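Local structure of cysteine synthase (Helicobacter pylori, 6AHI) at residues T68-T73 with S141-Q146. The protein catalyses the pyridoxal 5'-phosphate-dependent formation of L-cysteine and acetate from O-acetyl-L-serine and sulfide, and also has cystathionine beta-synthase activity. Sequence-based numbering, arbitrary orientation.
Sequences TIIEPT and SYLPLQ
The carboxylate of Glu71 is gripped through both oxygens by consecutive backbone amides of segment 141-146. Gln146 N gives a nearly straight bond to the syn lone pair of Glu71 OE2 (2.9 Å), while Leu145 N reaches OE1 of Glu71 at 3.0 Å, also on the syn side but 19° out of the carboxylate plane and with a more bent N-H. CG of Glu71 stands anti to the backbone N (chi1 -173°), and a bend at chi2 carries the carboxylate across to that segment. Two bonds on two oxygens should fix the rotation of this buried group. The Pro144 ring lies against Glu71 OE1, and the extended Gln146 side chain crosses obliquely past Glu71 OE2, the two planes 35° apart; Gln146 OE1 is hydrogen-bonded to Thr77 OG1.

Upstream, the backbones pair directly as parallel strands. Thr68 O accepts Tyr142 N, and Ile70 N donates almost straight to Tyr142 O, at 2.9 Å. The pairing ends after Tyr142: Pro144, next in line, has no N-H, and Ile70 O is met by the CA-H of Leu143 (CA to O 3.4 Å), with Pro144 CD also close by. Glu71 thus continues the connection with its side chain where the strand pairing stops.

On one side of the sheet, Ile69 CD1 meets the edge of the Tyr142 ring at CD2 (3.8 Å). On the other, Leu143 CD1 sits by Ile70 CB and Pro72 CD, and Leu145 CD2 touches Pro72 CG, packed against helix 123-137. The contact forms one margin of the four-stranded parallel alpha/beta sheet in the smaller domain of the fold type II PLP enzymes, with Thr73 and Gln146, just beyond the strands, bringing it close to Asn76 and Ser181, which probably bind the cofactor.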
loop_
_atom_site.group_PDB
_atom_site.type_symbol
_atom_site.label_atom_id
_atom_site.label_comp_id
_atom_site.label_asym_id
_atom_site.label_seq_id
_atom_site.Cartn_x
_atom_site.Cartn_y
_atom_site.Cartn_z
ATOM N N THR A 68 23.247 -7.310 15.021
ATOM C CA THR A 68 22.544 -7.887 13.880
ATOM C C THR A 68 21.241 -8.527 14.371
ATOM O O THR A 68 21.278 -9.382 15.281
ATOM C CB THR A 68 23.355 -8.966 13.157
ATOM O OG1 THR A 68 24.539 -8.396 12.616
ATOM C CG2 THR A 68 22.584 -9.596 12.021
ATOM N N ILE A 69 20.120 -8.141 13.750
ATOM C CA ILE A 69 18.816 -8.750 14.033
ATOM C C ILE A 69 18.671 -10.016 13.190
ATOM O O ILE A 69 18.823 -9.937 11.966
ATOM C CB ILE A 69 17.642 -7.809 13.699
ATOM C CG1 ILE A 69 17.784 -6.415 14.318
ATOM C CG2 ILE A 69 16.331 -8.483 14.091
ATOM C CD1 ILE A 69 18.103 -6.445 15.789
ATOM N N ILE A 70 18.332 -11.138 13.845
ATOM C CA ILE A 70 18.016 -12.406 13.190
ATOM C C ILE A 70 16.598 -12.835 13.591
ATOM O O ILE A 70 16.297 -12.868 14.761
ATOM C CB ILE A 70 19.037 -13.483 13.595
ATOM C CG1 ILE A 70 20.483 -12.976 13.519
ATOM C CG2 ILE A 70 18.832 -14.751 12.780
ATOM C CD1 ILE A 70 21.511 -14.001 13.881
ATOM N N GLU A 71 15.757 -13.221 12.625
ATOM C CA GLU A 71 14.406 -13.713 12.922
ATOM C C GLU A 71 13.967 -14.733 11.874
ATOM O O GLU A 71 14.119 -14.496 10.680
ATOM C CB GLU A 71 13.428 -12.540 13.013
ATOM C CG GLU A 71 12.029 -12.908 13.474
ATOM C CD GLU A 71 11.878 -13.504 14.869
ATOM O OE1 GLU A 71 12.916 -13.911 15.484
ATOM O OE2 GLU A 71 10.707 -13.579 15.345
ATOM N N PRO A 72 13.394 -15.903 12.272
ATOM C CA PRO A 72 12.640 -16.745 11.340
ATOM C C PRO A 72 11.261 -16.119 11.082
ATOM O O PRO A 72 10.628 -15.638 12.012
ATOM C CB PRO A 72 12.529 -18.077 12.097
ATOM C CG PRO A 72 12.441 -17.631 13.542
ATOM C CD PRO A 72 13.415 -16.467 13.632
ATOM N N THR A 73 10.816 -16.089 9.826
ATOM C CA THR A 73 9.543 -15.435 9.495
ATOM C C THR A 73 9.014 -16.032 8.193
ATOM O O THR A 73 9.762 -16.513 7.395
ATOM C CB THR A 73 9.669 -13.896 9.457
ATOM O OG1 THR A 73 8.509 -13.253 8.924
ATOM C CG2 THR A 73 10.830 -13.418 8.622
ATOM N N SER A 141 24.295 -10.619 18.414
ATOM C CA SER A 141 23.048 -10.875 17.671
ATOM C C SER A 141 21.841 -10.591 18.567
ATOM O O SER A 141 21.936 -10.525 19.783
ATOM C CB SER A 141 23.002 -12.289 17.112
ATOM O OG SER A 141 23.186 -13.277 18.118
ATOM N N TYR A 142 20.681 -10.444 17.945
ATOM C CA TYR A 142 19.450 -10.373 18.687
ATOM C C TYR A 142 18.398 -11.182 17.932
ATOM O O TYR A 142 18.183 -10.969 16.754
ATOM C CB TYR A 142 19.054 -8.927 18.953
ATOM C CG TYR A 142 17.673 -8.810 19.530
ATOM C CD1 TYR A 142 17.398 -9.230 20.820
ATOM C CD2 TYR A 142 16.630 -8.330 18.764
ATOM C CE1 TYR A 142 16.124 -9.116 21.355
ATOM C CE2 TYR A 142 15.352 -8.206 19.283
ATOM C CZ TYR A 142 15.095 -8.624 20.577
ATOM O OH TYR A 142 13.833 -8.520 21.073
ATOM N N LEU A 143 17.804 -12.140 18.644
ATOM C CA LEU A 143 16.895 -13.138 18.083
ATOM C C LEU A 143 15.566 -12.993 18.822
ATOM O O LEU A 143 15.379 -13.567 19.899
ATOM C CB LEU A 143 17.525 -14.530 18.237
ATOM C CG LEU A 143 16.805 -15.716 17.577
ATOM C CD1 LEU A 143 16.544 -15.501 16.089
ATOM C CD2 LEU A 143 17.602 -17.005 17.779
ATOM N N PRO A 144 14.619 -12.183 18.298
ATOM C CA PRO A 144 13.370 -11.921 19.008
ATOM C C PRO A 144 12.593 -13.202 19.345
ATOM O O PRO A 144 12.052 -13.301 20.441
ATOM C CB PRO A 144 12.541 -11.056 18.046
ATOM C CG PRO A 144 13.544 -10.479 17.074
ATOM C CD PRO A 144 14.705 -11.453 17.024
ATOM N N LEU A 145 12.550 -14.154 18.403
ATOM C CA LEU A 145 11.639 -15.320 18.462
ATOM C C LEU A 145 10.252 -14.848 18.885
ATOM O O LEU A 145 9.835 -15.069 20.021
ATOM C CB LEU A 145 12.199 -16.383 19.407
ATOM C CG LEU A 145 13.448 -17.074 18.864
ATOM C CD1 LEU A 145 14.071 -18.009 19.903
ATOM C CD2 LEU A 145 13.132 -17.838 17.578
ATOM N N GLN A 146 9.596 -14.161 17.945
ATOM C CA GLN A 146 8.300 -13.554 18.149
ATOM C C GLN A 146 7.307 -14.590 18.704
ATOM O O GLN A 146 6.441 -14.249 19.497
ATOM C CB GLN A 146 7.782 -12.937 16.837
ATOM C CG GLN A 146 7.355 -13.973 15.795
ATOM C CD GLN A 146 7.234 -13.405 14.402
ATOM O OE1 GLN A 146 6.386 -12.544 14.148
ATOM N NE2 GLN A 146 8.072 -13.886 13.483
#